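Local structure of tryptophane-5-halogenase (Microbispora sp. ATCC PTA-5024, 5UAO) at residues M78-H83 with D527-E532; L133-N138 with Q487-A492; G161-L166 with L509-A514; L295-S300 with D307-E312; R433-A436 with P440-G443. The protein generates 5-chlorotryptophan in the lanthipeptide NAI-107 after translation, acting as an FAD-binding tryptophan halogenase. All coordinates share one frame; numbering follows the deposited sequence.

Interaction 1. Residues M78-H83 with D527-E532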
# COMPACT_ATOMS: atom_id res chain seq x y z
N MET A 78 -3.30 16.17 11.46
CA MET A 78 -2.56 17.37 11.77
C MET A 78 -2.57 17.66 13.25
O MET A 78 -1.63 18.30 13.79
CB MET A 78 -3.12 18.57 11.01
CG MET A 78 -2.12 19.66 10.80
SD MET A 78 -0.70 19.15 9.80
CE MET A 78 0.38 20.55 9.99
N VAL A 79 -3.64 17.27 13.93
CA VAL A 79 -3.67 17.41 15.39
C VAL A 79 -2.54 16.68 16.12
O VAL A 79 -1.86 17.26 17.02
CB VAL A 79 -5.02 16.97 15.96
CG1 VAL A 79 -5.05 17.09 17.48
CG2 VAL A 79 -6.15 17.83 15.34
N MET A 80 -2.31 15.42 15.74
CA MET A 80 -1.16 14.67 16.21
C MET A 80 0.18 15.20 15.81
O MET A 80 1.13 15.22 16.63
CB MET A 80 -1.29 13.21 15.83
CG MET A 80 -2.42 12.52 16.56
SD MET A 80 -2.41 10.74 16.27
CE MET A 80 -3.05 10.74 14.61
N PHE A 81 0.32 15.60 14.56
CA PHE A 81 1.55 16.24 14.12
C PHE A 81 1.93 17.46 14.95
O PHE A 81 3.05 17.57 15.48
CB PHE A 81 1.43 16.60 12.62
CG PHE A 81 2.67 17.16 12.04
CD1 PHE A 81 3.64 16.35 11.52
CD2 PHE A 81 2.83 18.52 11.96
CE1 PHE A 81 4.82 16.90 11.01
CE2 PHE A 81 3.99 19.07 11.47
CZ PHE A 81 4.98 18.26 10.97
N LEU A 82 0.97 18.35 15.16
CA LEU A 82 1.27 19.54 15.91
C LEU A 82 1.70 19.19 17.33
O LEU A 82 2.73 19.68 17.82
CB LEU A 82 0.09 20.54 15.94
CG LEU A 82 -0.28 21.17 14.57
CD1 LEU A 82 -1.67 21.80 14.64
CD2 LEU A 82 0.78 22.17 14.08
N HIS A 83 0.90 18.38 18.01
CA HIS A 83 1.12 18.21 19.40
C HIS A 83 2.22 17.14 19.72
O HIS A 83 2.99 17.34 20.69
CB HIS A 83 -0.16 17.97 20.16
CG HIS A 83 -1.17 19.08 20.02
ND1 HIS A 83 -0.88 20.40 20.29
CD2 HIS A 83 -2.45 19.05 19.56
CE1 HIS A 83 -1.95 21.15 20.02
NE2 HIS A 83 -2.93 20.35 19.61
N ASP A 527 -6.78 4.88 25.05
CA ASP A 527 -8.06 4.76 24.29
C ASP A 527 -8.32 5.86 23.20
O ASP A 527 -9.34 5.82 22.48
CB ASP A 527 -9.26 4.85 25.27
CG ASP A 527 -9.81 3.49 25.70
OD1 ASP A 527 -9.08 2.45 25.61
OD2 ASP A 527 -10.99 3.45 26.17
N SER A 528 -7.45 6.85 23.14
CA SER A 528 -7.73 8.02 22.29
C SER A 528 -7.20 7.82 20.89
O SER A 528 -6.13 7.26 20.68
CB SER A 528 -7.13 9.27 22.90
OG SER A 528 -7.07 10.35 21.98
N TRP A 529 -7.94 8.30 19.91
CA TRP A 529 -7.47 8.25 18.54
C TRP A 529 -6.17 9.05 18.36
O TRP A 529 -5.43 8.79 17.44
CB TRP A 529 -8.54 8.73 17.57
CG TRP A 529 -8.78 10.21 17.63
CD1 TRP A 529 -9.70 10.83 18.37
CD2 TRP A 529 -8.08 11.25 16.91
NE1 TRP A 529 -9.68 12.18 18.17
CE2 TRP A 529 -8.66 12.49 17.30
CE3 TRP A 529 -7.06 11.26 15.96
CZ2 TRP A 529 -8.19 13.74 16.83
CZ3 TRP A 529 -6.61 12.54 15.42
CH2 TRP A 529 -7.21 13.75 15.85
N ALA A 530 -5.87 9.99 19.27
CA ALA A 530 -4.70 10.89 19.12
C ALA A 530 -3.73 10.68 20.29
O ALA A 530 -2.87 11.55 20.56
CB ALA A 530 -5.17 12.34 19.08
N GLY A 531 -3.89 9.56 21.02
CA GLY A 531 -3.05 9.26 22.14
C GLY A 531 -1.63 8.83 21.79
O GLY A 531 -1.28 8.49 20.66
N GLU A 532 -0.81 8.89 22.83
CA GLU A 532 0.61 8.55 22.81
C GLU A 532 0.89 7.29 22.04
O GLU A 532 1.75 7.23 21.19
CB GLU A 532 1.07 8.38 24.26
CG GLU A 532 2.44 8.95 24.54
CD GLU A 532 3.00 8.45 25.85
OE1 GLU A 532 2.21 8.32 26.83
OE2 GLU A 532 4.23 8.18 25.88
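M80 and V79 reach from their helix onto the loop residues W529 and A530, an example of a helix docking against a tight turn mainly through apolar groups, while H84 of the same helix bonds A530 O. M80 makes the largest share on the helix side. Its CB points toward the loop, and CG, set anti to the carbonyl carbon (chi1 -67°), comes down on the methyl of A530, with CG to A530 CB at 3.7 Å. One atom further, SD rests near A530 CA at 3.7 Å and near W529 O at 3.8 Å. The chain then bends at chi3 (-75°), which turns CE back to the indole, 4.1 Å from W529 CZ3. The preceding residue, V79, adds its CB, 3.9 Å from W529 CH2. The indole is also packed from within its own loop: the methyl of A530 stands over the centre of the ring, 3.6 Å above its plane, so A530 CB is shared between W529 and M80. Replacing M80 by an alanine would probably open a gap beside A530 and strip W529 CZ3 of its methyl neighbour. The loop is a type I turn from S528 to G531, stiffened by an ST turn in which A530 N donates to S528 OG over 3.0 Å, while W529 NE1 is taken up by M167 O. Behind the contact, helix 76-85 lies against helices 39-51 and 358-372 through M78, L82 and F81; on the loop side, helix 517-524 supports W529 and A530 through L522, and G531 is the N-cap of helix 532-538.

Interaction 2. Residues L133-N138 with Q487-A492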
# COMPACT_ATOMS: atom_id res chain seq x y z
N LEU A 133 -28.46 5.06 3.76
CA LEU A 133 -29.08 5.24 2.41
C LEU A 133 -30.48 4.57 2.28
O LEU A 133 -31.45 5.14 1.73
CB LEU A 133 -28.18 4.72 1.31
CG LEU A 133 -26.98 5.70 1.06
CD1 LEU A 133 -25.83 4.84 0.51
CD2 LEU A 133 -27.37 6.90 0.19
N ARG A 134 -30.60 3.38 2.81
CA ARG A 134 -31.91 2.65 2.70
C ARG A 134 -33.00 3.33 3.55
O ARG A 134 -34.12 3.44 3.14
CB ARG A 134 -31.72 1.23 3.17
CG ARG A 134 -30.92 0.36 2.25
CD ARG A 134 -30.64 -0.97 2.93
NE ARG A 134 -31.84 -1.78 3.10
CZ ARG A 134 -32.37 -2.61 2.20
NH1 ARG A 134 -31.83 -2.75 1.00
NH2 ARG A 134 -33.46 -3.31 2.50
N GLU A 135 -32.65 3.76 4.74
CA GLU A 135 -33.61 4.31 5.70
C GLU A 135 -33.84 5.78 5.50
O GLU A 135 -34.93 6.24 5.83
CB GLU A 135 -33.17 4.09 7.14
CG GLU A 135 -32.87 2.64 7.49
CD GLU A 135 -34.12 1.76 7.64
OE1 GLU A 135 -35.16 2.27 8.07
OE2 GLU A 135 -34.05 0.56 7.32
N THR A 136 -32.85 6.55 4.97
CA THR A 136 -33.01 7.99 4.86
C THR A 136 -32.87 8.59 3.49
O THR A 136 -33.25 9.74 3.28
CB THR A 136 -32.09 8.77 5.81
OG1 THR A 136 -30.75 8.93 5.25
CG2 THR A 136 -32.07 8.09 7.10
N GLY A 137 -32.42 7.83 2.52
CA GLY A 137 -32.28 8.39 1.23
C GLY A 137 -30.97 9.17 1.03
O GLY A 137 -30.69 9.64 -0.06
N ASN A 138 -30.14 9.24 2.05
CA ASN A 138 -28.84 9.99 1.96
C ASN A 138 -27.82 9.40 2.98
O ASN A 138 -28.09 8.42 3.68
CB ASN A 138 -29.21 11.46 2.21
CG ASN A 138 -28.16 12.44 1.76
OD1 ASN A 138 -27.06 12.10 1.38
ND2 ASN A 138 -28.53 13.70 1.77
N GLN A 487 -31.53 -3.63 13.49
CA GLN A 487 -30.27 -3.41 14.16
C GLN A 487 -29.62 -2.07 13.76
O GLN A 487 -29.11 -1.34 14.63
CB GLN A 487 -29.34 -4.62 13.92
CG GLN A 487 -29.92 -5.85 14.65
CD GLN A 487 -30.52 -5.49 16.04
OE1 GLN A 487 -29.78 -5.10 16.96
NE2 GLN A 487 -31.85 -5.58 16.18
N TRP A 488 -29.63 -1.74 12.47
CA TRP A 488 -29.09 -0.44 12.02
C TRP A 488 -29.88 0.66 12.71
O TRP A 488 -29.30 1.55 13.33
CB TRP A 488 -29.21 -0.26 10.51
CG TRP A 488 -28.61 1.04 10.08
CD1 TRP A 488 -27.32 1.25 9.68
CD2 TRP A 488 -29.26 2.30 10.00
NE1 TRP A 488 -27.10 2.57 9.40
CE2 TRP A 488 -28.28 3.25 9.57
CE3 TRP A 488 -30.55 2.76 10.29
CZ2 TRP A 488 -28.57 4.62 9.41
CZ3 TRP A 488 -30.83 4.14 10.10
CH2 TRP A 488 -29.83 5.04 9.67
N ARG A 489 -31.21 0.56 12.63
CA ARG A 489 -32.10 1.52 13.24
C ARG A 489 -31.84 1.74 14.74
O ARG A 489 -31.80 2.92 15.21
CB ARG A 489 -33.56 1.17 13.00
CG ARG A 489 -34.03 1.50 11.60
CD ARG A 489 -35.54 1.51 11.45
NE ARG A 489 -36.13 0.17 11.61
CZ ARG A 489 -36.52 -0.65 10.63
NH1 ARG A 489 -36.38 -0.34 9.33
NH2 ARG A 489 -37.09 -1.81 10.98
N ALA A 490 -31.58 0.65 15.47
CA ALA A 490 -31.28 0.80 16.91
C ALA A 490 -30.02 1.59 17.13
O ALA A 490 -29.96 2.42 18.01
CB ALA A 490 -31.15 -0.56 17.59
N ARG A 491 -28.99 1.26 16.37
CA ARG A 491 -27.70 1.89 16.52
C ARG A 491 -27.80 3.37 16.11
O ARG A 491 -27.07 4.21 16.67
CB ARG A 491 -26.72 1.15 15.62
CG ARG A 491 -25.25 1.39 15.88
CD ARG A 491 -24.50 0.14 15.44
NE ARG A 491 -24.82 -0.05 14.04
CZ ARG A 491 -25.05 -1.19 13.42
NH1 ARG A 491 -25.01 -2.37 14.04
NH2 ARG A 491 -25.35 -1.14 12.13
N ALA A 492 -28.63 3.66 15.09
CA ALA A 492 -28.85 5.03 14.62
C ALA A 492 -29.52 5.85 15.68
O ALA A 492 -29.16 7.01 15.91
CB ALA A 492 -29.68 5.09 13.32
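E135, near the C-terminal end of helix 129-136, lies opposite R489 in the first third of helix 485-501, their CA atoms 8.2 Å apart. From there E135 serves two partners at once, a compact case of one side chain joining apolar packing to a charge pair. Its chain is bent at chi2 (-74°), and that bend brings the CG methylene against the benzo carbons of the indole, 3.6 Å from W488 CZ3, while the carboxylate passes on to the arginine. Carboxylate and indole planes are only 23° apart. R489 comes across E135 at roughly a right angle and sends NH1 to OE1 in a salt bridge of 3.1 Å. The donor hydrogen points almost straight at its acceptor: OE1 lies in the guanidinium plane and is met on its syn side, although somewhat out of the plane of the carboxylate. R489 CD follows at 3.5 Å from OE1 of E135. With an alanine in place of E135, NH1 of R489 would probably lose its anionic mate and the benzo carbons of W488 their methylene neighbour. W488 itself is fixed independently, since NE1 donates to G128 O and the methyl of A492, one turn on, sits 3.5 Å above one face of the ring. G137, with positive phi, ends helix 129-136, and T136 OG1 accepts from N138 N in an ST turn just there. The arrangement is that of a helix end set against the flank of a second helix far from the chain's centre: a buried tryptophan within, and a salt bridge at the more exposed margin.

Interaction 3. Residues G161-L166 with L509-A514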
# COMPACT_ATOMS: atom_id res chain seq x y z
N GLY A 161 -21.05 17.53 37.75
CA GLY A 161 -19.86 18.21 38.24
C GLY A 161 -18.70 18.13 37.28
O GLY A 161 -17.58 17.78 37.67
N GLY A 162 -18.97 18.44 36.01
CA GLY A 162 -17.92 18.49 35.01
C GLY A 162 -18.38 18.44 33.57
O GLY A 162 -19.51 18.83 33.23
N HIS A 163 -17.46 17.99 32.73
CA HIS A 163 -17.68 17.81 31.30
C HIS A 163 -17.18 16.46 30.95
O HIS A 163 -16.19 15.99 31.49
CB HIS A 163 -16.93 18.84 30.49
CG HIS A 163 -17.61 20.16 30.47
ND1 HIS A 163 -17.22 21.20 31.28
CD2 HIS A 163 -18.69 20.59 29.79
CE1 HIS A 163 -18.03 22.23 31.09
NE2 HIS A 163 -18.93 21.89 30.18
N VAL A 164 -17.90 15.80 30.07
CA VAL A 164 -17.51 14.54 29.56
C VAL A 164 -17.33 14.83 28.05
O VAL A 164 -18.26 15.33 27.38
CB VAL A 164 -18.64 13.55 29.83
CG1 VAL A 164 -18.43 12.23 29.10
CG2 VAL A 164 -18.78 13.33 31.35
N SER A 165 -16.14 14.56 27.54
CA SER A 165 -15.90 14.75 26.12
C SER A 165 -15.66 13.41 25.44
O SER A 165 -14.83 12.61 25.88
CB SER A 165 -14.73 15.73 25.86
OG SER A 165 -14.30 15.60 24.50
N LEU A 166 -16.36 13.16 24.35
CA LEU A 166 -16.03 12.05 23.49
C LEU A 166 -15.11 12.37 22.31
O LEU A 166 -14.95 11.56 21.40
CB LEU A 166 -17.31 11.42 23.00
CG LEU A 166 -18.36 11.07 24.07
CD1 LEU A 166 -19.52 10.36 23.40
CD2 LEU A 166 -17.78 10.16 25.15
N LEU A 509 -15.64 24.83 23.50
CA LEU A 509 -14.31 25.43 23.38
C LEU A 509 -13.94 26.15 24.71
O LEU A 509 -12.81 26.09 25.14
CB LEU A 509 -14.22 26.46 22.24
CG LEU A 509 -14.28 25.90 20.84
CD1 LEU A 509 -14.28 27.05 19.86
CD2 LEU A 509 -13.05 25.02 20.63
N ASP A 510 -14.93 26.79 25.32
CA ASP A 510 -14.76 27.40 26.64
C ASP A 510 -14.41 26.40 27.75
O ASP A 510 -13.58 26.73 28.57
CB ASP A 510 -16.00 28.20 27.04
CG ASP A 510 -16.19 29.46 26.16
OD1 ASP A 510 -15.23 29.93 25.48
OD2 ASP A 510 -17.34 29.93 26.15
N ALA A 511 -15.00 25.20 27.69
CA ALA A 511 -14.61 24.08 28.57
C ALA A 511 -13.18 23.66 28.36
O ALA A 511 -12.46 23.50 29.32
CB ALA A 511 -15.54 22.92 28.38
N TYR A 512 -12.74 23.47 27.11
CA TYR A 512 -11.36 23.12 26.87
C TYR A 512 -10.33 24.18 27.31
O TYR A 512 -9.22 23.81 27.76
CB TYR A 512 -11.09 22.65 25.41
CG TYR A 512 -11.41 21.20 25.10
CD1 TYR A 512 -12.70 20.73 25.18
CD2 TYR A 512 -10.42 20.32 24.68
CE1 TYR A 512 -13.01 19.43 24.86
CE2 TYR A 512 -10.70 19.02 24.37
CZ TYR A 512 -12.01 18.58 24.45
OH TYR A 512 -12.36 17.29 24.20
N ALA A 513 -10.68 25.47 27.21
CA ALA A 513 -9.80 26.56 27.65
C ALA A 513 -9.72 26.59 29.15
O ALA A 513 -8.69 26.95 29.69
CB ALA A 513 -10.28 27.91 27.13
N ALA A 514 -10.83 26.29 29.80
CA ALA A 514 -10.94 26.28 31.26
C ALA A 514 -10.25 25.04 31.93
O ALA A 514 -9.81 25.12 33.07
CB ALA A 514 -12.41 26.31 31.63
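H163 and S165, two residues apart on one strand, present their side chains to A511 and Y512 of a helix, and the two pairs illustrate how one face of a strand can combine apolar and polar contacts. The apolar one is a CH-pi interaction. The methyl of A511 stands squarely over the imidazole of H163, with CB 3.8 Å from the ring centroid and only 12° off its normal. Of the ring atoms CE1 is closest, 3.7 Å from A511 CB. CG of H163 is anti to the carbonyl carbon (chi1 -79°), which carries the ring toward the helix, and a chi2 near 100° turns its face to A511. The polar interaction is a short hydrogen bond between two hydroxyls, S165 OG and Y512 OH, at 2.6 Å. S165 OG lies in the plane of the phenol ring, at its edge beyond OH, and S165 CB follows at 3.3 Å from Y512 OH. The same serine oxygen takes part in a bond with M167 N, so it has two polar partners in a buried setting. Y512 is further held by an edge-to-face meeting with the ring of W101, and L518 of helix 517-524 packs on both Y512 and S165. The strand belongs to a small antiparallel pair with 156-159, in which V164 bonds through its backbone to Y157. What results is a two-stranded beta hairpin with the end of helix 505-514 packed against one of its faces, a meeting of a peripheral hairpin with a helix of the C-terminal part of the chain.

Interaction 4. Residues L295-S300 with D307-E312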
# COMPACT_ATOMS: atom_id res chain seq x y z
N LEU A 295 -14.25 33.08 4.35
CA LEU A 295 -14.79 32.53 3.12
C LEU A 295 -13.78 32.68 1.97
O LEU A 295 -12.98 33.61 1.93
CB LEU A 295 -16.10 33.25 2.78
CG LEU A 295 -17.34 32.67 3.42
CD1 LEU A 295 -17.41 32.92 4.90
CD2 LEU A 295 -18.54 33.33 2.80
N GLY A 296 -13.92 31.80 0.98
CA GLY A 296 -13.18 31.94 -0.27
C GLY A 296 -13.87 31.27 -1.45
O GLY A 296 -14.16 30.08 -1.43
N TYR A 297 -14.13 32.08 -2.46
CA TYR A 297 -14.69 31.59 -3.72
C TYR A 297 -13.54 31.25 -4.66
O TYR A 297 -12.83 32.11 -5.19
CB TYR A 297 -15.58 32.66 -4.31
CG TYR A 297 -16.25 32.35 -5.59
CD1 TYR A 297 -16.21 31.08 -6.17
CD2 TYR A 297 -17.07 33.32 -6.20
CE1 TYR A 297 -16.87 30.82 -7.36
CE2 TYR A 297 -17.74 33.04 -7.36
CZ TYR A 297 -17.68 31.80 -7.90
OH TYR A 297 -18.37 31.53 -9.07
N VAL A 298 -13.34 29.96 -4.76
CA VAL A 298 -12.40 29.35 -5.67
C VAL A 298 -13.09 29.21 -7.04
O VAL A 298 -14.13 28.56 -7.17
CB VAL A 298 -12.00 27.92 -5.12
CG1 VAL A 298 -11.21 27.11 -6.15
CG2 VAL A 298 -11.15 28.04 -3.86
N PHE A 299 -12.49 29.77 -8.04
CA PHE A 299 -13.14 29.83 -9.38
C PHE A 299 -12.13 29.60 -10.51
O PHE A 299 -10.92 29.77 -10.29
CB PHE A 299 -13.88 31.20 -9.59
CG PHE A 299 -13.02 32.42 -9.51
CD1 PHE A 299 -12.69 32.99 -8.29
CD2 PHE A 299 -12.61 33.08 -10.64
CE1 PHE A 299 -11.93 34.15 -8.23
CE2 PHE A 299 -11.81 34.21 -10.60
CZ PHE A 299 -11.47 34.77 -9.39
N SER A 300 -12.64 29.29 -11.71
CA SER A 300 -11.88 29.36 -12.97
C SER A 300 -11.91 30.74 -13.56
O SER A 300 -12.99 31.24 -13.97
CB SER A 300 -12.49 28.45 -14.02
OG SER A 300 -11.84 28.79 -15.26
N ASP A 307 -13.87 40.38 -10.44
CA ASP A 307 -14.91 41.29 -9.93
C ASP A 307 -16.32 40.68 -10.01
O ASP A 307 -17.13 40.89 -9.08
CB ASP A 307 -14.92 42.66 -10.64
CG ASP A 307 -13.63 43.41 -10.48
OD1 ASP A 307 -13.14 43.51 -9.34
OD2 ASP A 307 -13.11 43.94 -11.50
N ASP A 308 -16.62 39.97 -11.08
CA ASP A 308 -17.90 39.26 -11.16
C ASP A 308 -17.95 38.13 -10.13
O ASP A 308 -18.99 37.88 -9.55
CB ASP A 308 -18.15 38.76 -12.56
CG ASP A 308 -18.39 39.91 -13.58
OD1 ASP A 308 -18.67 41.07 -13.15
OD2 ASP A 308 -18.35 39.64 -14.80
N ALA A 309 -16.83 37.49 -9.85
CA ALA A 309 -16.79 36.45 -8.78
C ALA A 309 -17.05 37.03 -7.43
O ALA A 309 -17.87 36.51 -6.68
CB ALA A 309 -15.44 35.76 -8.75
N ALA A 310 -16.39 38.14 -7.12
CA ALA A 310 -16.67 38.87 -5.90
C ALA A 310 -18.13 39.32 -5.80
O ALA A 310 -18.74 39.16 -4.73
CB ALA A 310 -15.70 40.01 -5.71
N ALA A 311 -18.75 39.69 -6.93
CA ALA A 311 -20.17 40.09 -6.93
C ALA A 311 -21.11 38.92 -6.66
O ALA A 311 -22.12 39.07 -5.95
CB ALA A 311 -20.57 40.78 -8.26
N GLU A 312 -20.79 37.75 -7.24
CA GLU A 312 -21.54 36.52 -7.00
C GLU A 312 -21.43 36.13 -5.51
O GLU A 312 -22.39 35.74 -4.87
CB GLU A 312 -21.06 35.42 -7.88
CG GLU A 312 -21.96 34.22 -7.86
CD GLU A 312 -21.31 32.98 -8.42
OE1 GLU A 312 -20.49 33.12 -9.36
OE2 GLU A 312 -21.72 31.86 -8.01
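Y297 and F299 of strand 293-299 receive A309 and E312 of helix 306-316, within a beta-alpha-beta crossover: the helix leads on to strand 324-327, parallel to the first and separated from it by strand 258-264. The short segments approach to 9.4 Å between axes. The space is filled by two aromatic rings in very different settings, a good illustration of rotamers fitted to a small helix residue. F299 has its CG between backbone N and carbonyl carbon (chi1 60°), the crowded position, which places the ring beside the helix, and its chi2 turns a face to A309. A309 CB sits over the middle of that face, 3.9 Å from the centroid, in a CH-pi contact. Y297 instead has CG anti to the backbone N and its ring plane nearly containing the CA-CB bond (chi2 8°), far from the usual perpendicular setting. Its rim is thus directed at the helix: CD2 lies 3.3 Å from A309 O, which is in the ring plane, and CE2 touches A309 CB at 3.8 Å. The alanine methyl thus meets both rings, one by its face and one by its rim. E312 reaches the phenol with an extended chain, crossing it at about a right angle. Both polar ends are buried yet well satisfied, for Y297 OH also accepts from A281 N, and E312 OE2 from N280 N, tying the helix to the turn before strand 282-288. Across the contact, Y297 OH donates to E312 OE1 over 2.7 Å, arriving from above the carboxylate plane, 44° out of it.

Interaction 5. Residues R433-A436 with P440-G443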
# COMPACT_ATOMS: atom_id res chain seq x y z
N ARG A 433 -15.47 2.00 -11.89
CA ARG A 433 -16.12 0.82 -12.51
C ARG A 433 -16.39 -0.22 -11.50
O ARG A 433 -17.45 -0.92 -11.58
CB ARG A 433 -15.28 0.24 -13.65
CG ARG A 433 -15.12 1.19 -14.81
CD ARG A 433 -14.93 0.50 -16.15
NE ARG A 433 -14.29 1.36 -17.14
CZ ARG A 433 -12.97 1.61 -17.23
NH1 ARG A 433 -12.08 1.08 -16.36
NH2 ARG A 433 -12.51 2.43 -18.19
N LEU A 434 -15.51 -0.36 -10.50
CA LEU A 434 -15.76 -1.26 -9.37
C LEU A 434 -16.97 -0.80 -8.53
O LEU A 434 -17.90 -1.59 -8.21
CB LEU A 434 -14.55 -1.31 -8.48
CG LEU A 434 -13.27 -2.06 -8.91
CD1 LEU A 434 -12.25 -2.13 -7.76
CD2 LEU A 434 -13.55 -3.47 -9.42
N PHE A 435 -16.93 0.48 -8.17
CA PHE A 435 -18.03 1.13 -7.44
C PHE A 435 -19.41 0.88 -8.05
O PHE A 435 -20.35 0.49 -7.36
CB PHE A 435 -17.81 2.63 -7.42
CG PHE A 435 -18.92 3.41 -6.74
CD1 PHE A 435 -18.91 3.59 -5.37
CD2 PHE A 435 -19.93 3.99 -7.48
CE1 PHE A 435 -19.87 4.35 -4.77
CE2 PHE A 435 -20.90 4.72 -6.85
CZ PHE A 435 -20.87 4.88 -5.49
N ALA A 436 -19.52 1.13 -9.34
CA ALA A 436 -20.78 1.00 -10.07
C ALA A 436 -21.40 -0.38 -9.94
O ALA A 436 -22.65 -0.53 -9.83
CB ALA A 436 -20.57 1.33 -11.53
N PRO A 440 -21.56 0.59 -1.44
CA PRO A 440 -20.28 1.28 -1.33
C PRO A 440 -19.13 0.27 -1.38
O PRO A 440 -19.28 -0.89 -0.95
CB PRO A 440 -20.33 1.85 0.08
CG PRO A 440 -21.17 0.91 0.85
CD PRO A 440 -22.14 0.32 -0.12
N LEU A 441 -17.98 0.74 -1.83
CA LEU A 441 -16.81 -0.09 -1.89
C LEU A 441 -16.42 -0.54 -0.55
O LEU A 441 -15.89 -1.66 -0.38
CB LEU A 441 -15.65 0.69 -2.52
CG LEU A 441 -15.77 1.03 -4.01
CD1 LEU A 441 -14.80 2.16 -4.37
CD2 LEU A 441 -15.53 -0.21 -4.82
N THR A 442 -16.64 0.29 0.45
CA THR A 442 -16.37 -0.12 1.85
C THR A 442 -17.29 -1.28 2.32
O THR A 442 -16.98 -1.87 3.34
CB THR A 442 -16.53 1.05 2.85
OG1 THR A 442 -17.75 1.79 2.62
CG2 THR A 442 -15.32 1.97 2.72
N GLY A 443 -18.36 -1.60 1.58
CA GLY A 443 -19.21 -2.76 1.89
C GLY A 443 -18.83 -4.03 1.13
O GLY A 443 -19.39 -5.09 1.38
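L441, which leans on L434 and F435, starts a short 3-10 turn closed by a 2.8 Å bond from G443 N to P440 O, and D466 secures the same turn by accepting from L441 N and bonding T442 OG1. The packing against the helix is an example of a leucine meeting the backbone as much as side chains. CD2 of L441 comes closest to the helix at F435 N, 3.7 Å away, and touches L434 CB at 3.9 Å. CG of L441 is anti to the carbonyl carbon (chi1 -69°), which carries the branched end back toward the helix. L441 meets the phenyl of F435 at its edge: L441 CG lies near the ring plane, 4.3 Å from CD1. The peptide bond before P440 is cis, which probably helps the chain turn so soon after the helix. F435 packs on D466 and L469 of helix 461-471, and P440 rests on L129 and V130 of helix 129-136. On another flank, helix 429-437 meets the second subunit, where R433 forms a salt bridge with D384 of that chain and L434 packs on its P382.

Overall arrangement
Two pairs of neighbours stand out. Interactions 1 and 3 come within about 6 Å at their nearest atoms, and both lean on helix 517-524 and on M167, which bonds W529 in one and S165 in the other. Interactions 2 and 5 are equally close, with centres 19 Å apart, and share helix 129-136. Helices 485-501 and 505-514, successive in the chain, carry the later segments of interactions 2 and 3. Interaction 4 stands alone, its centre 36 Å from that of interaction 1 and across the chain's centre. Interactions 4 and 1 approach the FAD without touching it: the side chains of F299 and V79 are about 9 Å and about 12 Å away.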